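Local coordinates for protein phenylacetaldehyde dehydrogenase (Burkholderia cenocepacia, PDB 4O5H) that probably oxidises phenylacetaldehyde to phenylacetate with NAD+ as cofactor, as a member of the aldehyde dehydrogenase family, at residues A308-Q313 with P398-D403; R322-S327 with R409-E414. One frame throughout, in Å; residues are numbered along the deposited sequence.

Contact 1 (A308-Q313 with P398-D403); sequences AIFFNQ and PTVLVD
The ring of Phe310 is pressed between Pro398 on one face and its own neighbour Ile309 on the other, with Val400 at the rim. Pro398 CB sits 3.7 Å above the ring plane, displaced toward the rim at CE1. It makes a CH-pi contact, 4.0 Å from CB to the centroid of the Phe310 ring and 21° off the normal. On the opposite face Ile309 CG2 lies 3.6 Å above the plane, almost over the centre. At the edge, in the plane of the ring, Val400 CG2 meets Phe310 CZ at 3.9 Å.

Phe310 lies in the last turn of helix 298-310. With CG anti to the carbonyl carbon (chi1 -60°), its ring reaches across to the start of strand 399-402. Val400 has CG1 anti to its own N (chi1 179°) and offers the other branch, CG2, to the ring. Between proline and valine, Thr399 brings only its backbone near, its N standing 3.9 Å from Phe310 CE1 at an oblique angle. Its CB is directed away from the ring; OG1 is hydrogen-bonded to Glu397 O and Gly386 N.

Helix 330-343 adds Ala341 beside Phe310 and Val337 beside Val400. No hydrogen bond links 308-313 to 398-403, so the grip is apolar and rests on shape. A ring covered on both faces and met at its edge by carbon atoms is held by close apolar packing and can be expected to turn little.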
loop_
_atom_site.group_PDB
_atom_site.type_symbol
_atom_site.label_atom_id
_atom_site.label_comp_id
_atom_site.label_asym_id
_atom_site.label_seq_id
_atom_site.Cartn_x
_atom_site.Cartn_y
_atom_site.Cartn_z
ATOM N N ALA A 308 17.619 3.814 -24.274
ATOM C CA ALA A 308 17.028 4.058 -22.981
ATOM C C ALA A 308 16.099 5.286 -22.970
ATOM O O ALA A 308 15.079 5.297 -22.251
ATOM C CB ALA A 308 18.090 4.220 -21.930
ATOM N N ILE A 309 16.409 6.282 -23.792
ATOM C CA ILE A 309 15.575 7.480 -23.879
ATOM C C ILE A 309 14.590 7.439 -25.044
ATOM O O ILE A 309 13.498 7.872 -24.899
ATOM C CB ILE A 309 16.411 8.776 -23.846
ATOM C CG1 ILE A 309 15.513 10.031 -23.859
ATOM C CG2 ILE A 309 17.411 8.850 -24.986
ATOM C CD1 ILE A 309 14.423 10.056 -22.798
ATOM N N PHE A 310 14.978 6.950 -26.205
ATOM C CA PHE A 310 14.152 7.160 -27.377
ATOM C C PHE A 310 13.128 6.055 -27.591
ATOM O O PHE A 310 12.245 6.203 -28.426
ATOM C CB PHE A 310 15.027 7.367 -28.628
ATOM C CG PHE A 310 15.953 8.565 -28.544
ATOM C CD1 PHE A 310 15.480 9.793 -28.106
ATOM C CD2 PHE A 310 17.281 8.463 -28.901
ATOM C CE1 PHE A 310 16.317 10.890 -28.007
ATOM C CE2 PHE A 310 18.127 9.548 -28.792
ATOM C CZ PHE A 310 17.640 10.763 -28.343
ATOM N N PHE A 311 13.287 4.918 -26.904
ATOM C CA PHE A 311 12.276 3.839 -26.951
ATOM C C PHE A 311 10.879 4.430 -26.700
ATOM O O PHE A 311 10.692 5.267 -25.794
ATOM C CB PHE A 311 12.617 2.778 -25.900
ATOM C CG PHE A 311 11.508 1.798 -25.625
ATOM C CD1 PHE A 311 11.002 1.022 -26.638
ATOM C CD2 PHE A 311 11.052 1.581 -24.324
ATOM C CE1 PHE A 311 9.978 0.123 -26.376
ATOM C CE2 PHE A 311 10.022 0.675 -24.052
ATOM C CZ PHE A 311 9.500 -0.060 -25.097
ATOM N N ASN A 312 9.933 4.039 -27.543
ATOM C CA ASN A 312 8.559 4.540 -27.471
ATOM C C ASN A 312 8.472 6.068 -27.421
ATOM O O ASN A 312 7.640 6.627 -26.699
ATOM C CB ASN A 312 7.829 3.925 -26.254
ATOM C CG ASN A 312 6.317 3.930 -26.407
ATOM O OD1 ASN A 312 5.796 3.643 -27.487
ATOM N ND2 ASN A 312 5.604 4.302 -25.345
ATOM N N GLN A 313 9.323 6.728 -28.203
ATOM C CA GLN A 313 9.372 8.187 -28.289
ATOM C C GLN A 313 9.588 8.853 -26.933
ATOM O O GLN A 313 9.192 9.998 -26.747
ATOM C CB GLN A 313 8.108 8.757 -28.919
ATOM C CG GLN A 313 7.832 8.308 -30.335
ATOM C CD GLN A 313 7.117 6.994 -30.478
ATOM O OE1 GLN A 313 7.474 6.181 -31.301
ATOM N NE2 GLN A 313 6.079 6.784 -29.673
ATOM N N PRO A 398 13.999 13.636 -31.961
ATOM C CA PRO A 398 14.795 13.123 -30.873
ATOM C C PRO A 398 15.812 14.184 -30.525
ATOM O O PRO A 398 16.516 14.667 -31.399
ATOM C CB PRO A 398 15.482 11.895 -31.456
ATOM C CG PRO A 398 14.613 11.476 -32.573
ATOM C CD PRO A 398 14.027 12.739 -33.126
ATOM N N THR A 399 15.883 14.524 -29.246
ATOM C CA THR A 399 16.622 15.664 -28.788
ATOM C C THR A 399 17.594 15.302 -27.669
ATOM O O THR A 399 17.231 14.606 -26.703
ATOM C CB THR A 399 15.626 16.736 -28.322
ATOM O OG1 THR A 399 14.839 17.119 -29.441
ATOM C CG2 THR A 399 16.323 17.945 -27.812
ATOM N N VAL A 400 18.847 15.731 -27.819
ATOM C CA VAL A 400 19.868 15.519 -26.793
ATOM C C VAL A 400 20.405 16.867 -26.348
ATOM O O VAL A 400 20.907 17.645 -27.170
ATOM C CB VAL A 400 21.041 14.692 -27.333
ATOM C CG1 VAL A 400 22.126 14.501 -26.262
ATOM C CG2 VAL A 400 20.533 13.331 -27.801
ATOM N N LEU A 401 20.254 17.156 -25.060
ATOM C CA LEU A 401 20.694 18.397 -24.471
ATOM C C LEU A 401 21.923 18.179 -23.620
ATOM O O LEU A 401 21.971 17.258 -22.799
ATOM C CB LEU A 401 19.582 19.002 -23.615
ATOM C CG LEU A 401 18.252 19.330 -24.321
ATOM C CD1 LEU A 401 17.225 19.864 -23.353
ATOM C CD2 LEU A 401 18.516 20.331 -25.427
ATOM N N VAL A 402 22.917 19.054 -23.825
ATOM C CA VAL A 402 24.137 19.082 -23.025
ATOM C C VAL A 402 24.335 20.472 -22.416
ATOM O O VAL A 402 23.577 21.384 -22.685
ATOM C CB VAL A 402 25.378 18.683 -23.840
ATOM C CG1 VAL A 402 25.209 17.275 -24.372
ATOM C CG2 VAL A 402 25.647 19.663 -24.973
ATOM N N ASP A 403 25.348 20.599 -21.572
ATOM C CA ASP A 403 25.612 21.823 -20.817
ATOM C C ASP A 403 24.470 22.087 -19.878
ATOM O O ASP A 403 24.143 23.236 -19.564
ATOM C CB ASP A 403 25.835 23.050 -21.713
ATOM C CG ASP A 403 27.039 22.913 -22.646
ATOM O OD1 ASP A 403 27.950 22.136 -22.353
ATOM O OD2 ASP A 403 27.051 23.625 -23.660
#

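Contact 2 (R322-S327 with R409-E414)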
loop_
_atom_site.group_PDB
_atom_site.type_symbol
_atom_site.label_atom_id
_atom_site.label_comp_id
_atom_site.label_asym_id
_atom_site.label_seq_id
_atom_site.Cartn_x
_atom_site.Cartn_y
_atom_site.Cartn_z
ATOM N N ARG A 322 18.019 11.056 -17.863
ATOM C CA ARG A 322 19.253 11.710 -17.439
ATOM C C ARG A 322 20.419 10.766 -17.607
ATOM O O ARG A 322 20.462 9.733 -16.950
ATOM C CB ARG A 322 19.190 12.115 -15.960
ATOM C CG ARG A 322 18.095 13.088 -15.620
ATOM C CD ARG A 322 18.099 13.462 -14.150
ATOM N NE ARG A 322 17.678 12.377 -13.293
ATOM C CZ ARG A 322 18.215 12.057 -12.124
ATOM N NH1 ARG A 322 19.332 12.619 -11.679
ATOM N NH2 ARG A 322 17.684 11.072 -11.424
ATOM N N ALA A 323 21.405 11.136 -18.437
ATOM C CA ALA A 323 22.568 10.297 -18.607
ATOM C C ALA A 323 23.741 10.929 -17.883
ATOM O O ALA A 323 24.074 12.083 -18.111
ATOM C CB ALA A 323 22.880 10.091 -20.068
ATOM N N TYR A 324 24.341 10.170 -16.972
ATOM C CA TYR A 324 25.541 10.582 -16.279
ATOM C C TYR A 324 26.645 9.655 -16.758
ATOM O O TYR A 324 26.637 8.455 -16.483
ATOM C CB TYR A 324 25.328 10.504 -14.764
ATOM C CG TYR A 324 24.266 11.464 -14.300
ATOM C CD1 TYR A 324 24.510 12.832 -14.258
ATOM C CD2 TYR A 324 22.983 11.014 -13.968
ATOM C CE1 TYR A 324 23.517 13.712 -13.850
ATOM C CE2 TYR A 324 21.994 11.875 -13.574
ATOM C CZ TYR A 324 22.246 13.225 -13.519
ATOM O OH TYR A 324 21.269 14.089 -13.142
ATOM N N ILE A 325 27.622 10.229 -17.451
ATOM C CA ILE A 325 28.647 9.451 -18.110
ATOM C C ILE A 325 30.024 9.878 -17.614
ATOM O O ILE A 325 30.317 11.064 -17.528
ATOM C CB ILE A 325 28.612 9.680 -19.625
ATOM C CG1 ILE A 325 27.231 9.315 -20.166
ATOM C CG2 ILE A 325 29.703 8.883 -20.311
ATOM C CD1 ILE A 325 26.906 10.054 -21.461
ATOM N N HIS A 326 30.834 8.894 -17.239
ATOM C CA HIS A 326 32.105 9.184 -16.668
ATOM C C HIS A 326 32.898 10.096 -17.620
ATOM O O HIS A 326 32.911 9.885 -18.830
ATOM C CB HIS A 326 32.853 7.884 -16.363
ATOM C CG HIS A 326 34.098 8.098 -15.573
ATOM N ND1 HIS A 326 35.250 8.582 -16.141
ATOM C CD2 HIS A 326 34.367 7.946 -14.256
ATOM C CE1 HIS A 326 36.186 8.705 -15.222
ATOM N NE2 HIS A 326 35.673 8.329 -14.068
ATOM N N SER A 327 33.583 11.075 -17.043
ATOM C CA SER A 327 34.307 12.074 -17.810
ATOM C C SER A 327 35.361 11.506 -18.777
ATOM O O SER A 327 35.573 12.073 -19.843
ATOM C CB SER A 327 34.972 13.093 -16.864
ATOM O OG SER A 327 35.823 12.452 -15.923
ATOM N N ARG A 409 15.092 23.068 -15.153
ATOM C CA ARG A 409 13.773 22.363 -15.224
ATOM C C ARG A 409 13.829 21.070 -16.029
ATOM O O ARG A 409 13.260 20.074 -15.608
ATOM C CB ARG A 409 12.713 23.246 -15.829
ATOM C CG ARG A 409 12.464 24.508 -15.043
ATOM C CD ARG A 409 11.234 25.232 -15.553
ATOM N NE ARG A 409 10.088 24.341 -15.449
ATOM C CZ ARG A 409 8.981 24.457 -16.161
ATOM N NH1 ARG A 409 8.831 25.453 -17.015
ATOM N NH2 ARG A 409 8.001 23.564 -16.000
ATOM N N VAL A 410 14.548 21.083 -17.151
ATOM C CA VAL A 410 14.696 19.870 -17.971
ATOM C C VAL A 410 15.381 18.724 -17.267
ATOM O O VAL A 410 15.161 17.579 -17.610
ATOM C CB VAL A 410 15.438 20.092 -19.312
ATOM C CG1 VAL A 410 14.543 20.829 -20.290
ATOM C CG2 VAL A 410 16.769 20.805 -19.121
ATOM N N VAL A 411 16.232 19.034 -16.297
ATOM C CA VAL A 411 16.842 17.982 -15.500
ATOM C C VAL A 411 15.945 17.552 -14.338
ATOM O O VAL A 411 15.940 16.353 -13.997
ATOM C CB VAL A 411 18.240 18.389 -14.979
ATOM C CG1 VAL A 411 18.896 17.284 -14.179
ATOM C CG2 VAL A 411 19.170 18.786 -16.143
ATOM N N ARG A 412 15.243 18.485 -13.709
ATOM C CA ARG A 412 14.462 18.172 -12.516
ATOM C C ARG A 412 13.117 17.541 -12.804
ATOM O O ARG A 412 12.651 16.681 -12.056
ATOM C CB ARG A 412 14.239 19.425 -11.705
ATOM C CG ARG A 412 15.607 19.928 -11.293
ATOM C CD ARG A 412 15.722 20.354 -9.835
ATOM N NE ARG A 412 15.403 19.244 -8.932
ATOM C CZ ARG A 412 16.303 18.475 -8.313
ATOM N NH1 ARG A 412 17.610 18.681 -8.457
ATOM N NH2 ARG A 412 15.882 17.500 -7.524
ATOM N N GLU A 413 12.486 17.949 -13.898
ATOM C CA GLU A 413 11.098 17.576 -14.166
ATOM C C GLU A 413 10.963 16.520 -15.270
ATOM O O GLU A 413 11.726 16.518 -16.241
ATOM C CB GLU A 413 10.326 18.830 -14.570
ATOM C CG GLU A 413 10.236 19.860 -13.448
ATOM C CD GLU A 413 9.507 21.117 -13.854
ATOM O OE1 GLU A 413 8.561 21.090 -14.673
ATOM O OE2 GLU A 413 9.882 22.161 -13.335
ATOM N N GLU A 414 9.970 15.662 -15.126
ATOM C CA GLU A 414 9.633 14.641 -16.127
ATOM C C GLU A 414 9.062 15.308 -17.376
ATOM O O GLU A 414 8.070 16.030 -17.298
ATOM C CB GLU A 414 8.598 13.626 -15.581
ATOM C CG GLU A 414 8.216 12.518 -16.595
ATOM C CD GLU A 414 7.518 11.287 -15.971
ATOM O OE1 GLU A 414 6.798 11.489 -15.027
ATOM O OE2 GLU A 414 7.754 10.106 -16.410
#
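The backbones of strand 320-326 and the short helix 409-412 come nearest at Arg322 and Val411, where the CA atoms stand 7.0 Å apart, and no hydrogen bond passes between the two segments. Side chains do the touching. The aliphatic part of Arg322 crosses Val411 at about a right angle: its CD lies 3.6 Å from Val411 O and 3.9 Å from Val411 CG1. That same methyl also faces Tyr324, whose OH is 4.1 Å from Val411 CG1. Val411 holds CG1 anti to its N (chi1 -179°), which turns this branch toward both strand residues.

Arg322 and Tyr324, two apart on the strand, are tied to each other. Arg322 NH1 donates to Tyr324 OH over 2.8 Å with an angle of 156° at the hydrogen, the hydroxyl being tilted slightly from the guanidinium plane. The hydroxyl is also hydrogen-bonded to Gln406 OE1. The buried guanidinium is further engaged by backbone carbonyls, NH1 with Leu434 O and NH2 with Ala435 O and Lys287 O, so much of its polarity is met by main chain.

Within the helical segment, Arg409 grips Glu413 side-on: NE reaches OE2 at 3.0 Å, while NH2 forms a salt bridge with OE1. Lys287 NZ bonds to both Val410 O and Glu413 O, joining the helix end to the residue just before strand 288-292. The whole is a short helix packed at the beginning of an inner parallel strand, in the alpha/beta sheet of the aldehyde dehydrogenase catalytic domain.

In the fold
From the N terminus, the chain runs along helix 298-310, whose last turn opens the segment 308-313, and soon enters strand 320-326, which carries the first half of contact 2. Helices 330-343 and 362-378 and strand 381-384 follow before strand 399-402 returns to close contact 1, a loop of 84 residues. Helix 409-412 then closes contact 2 over 81. The two loops therefore cross rather than nest. Strands 399-402 and 320-326 belong to one sheet, with 419-425 between them. Contact 1 lies on the face of helix 330-343, whereas the residues of 322-327 used in contact 2 face the other way. Leu401 CD1 packs against Val410 CG1 at 4.2 Å, linking the two returning segments.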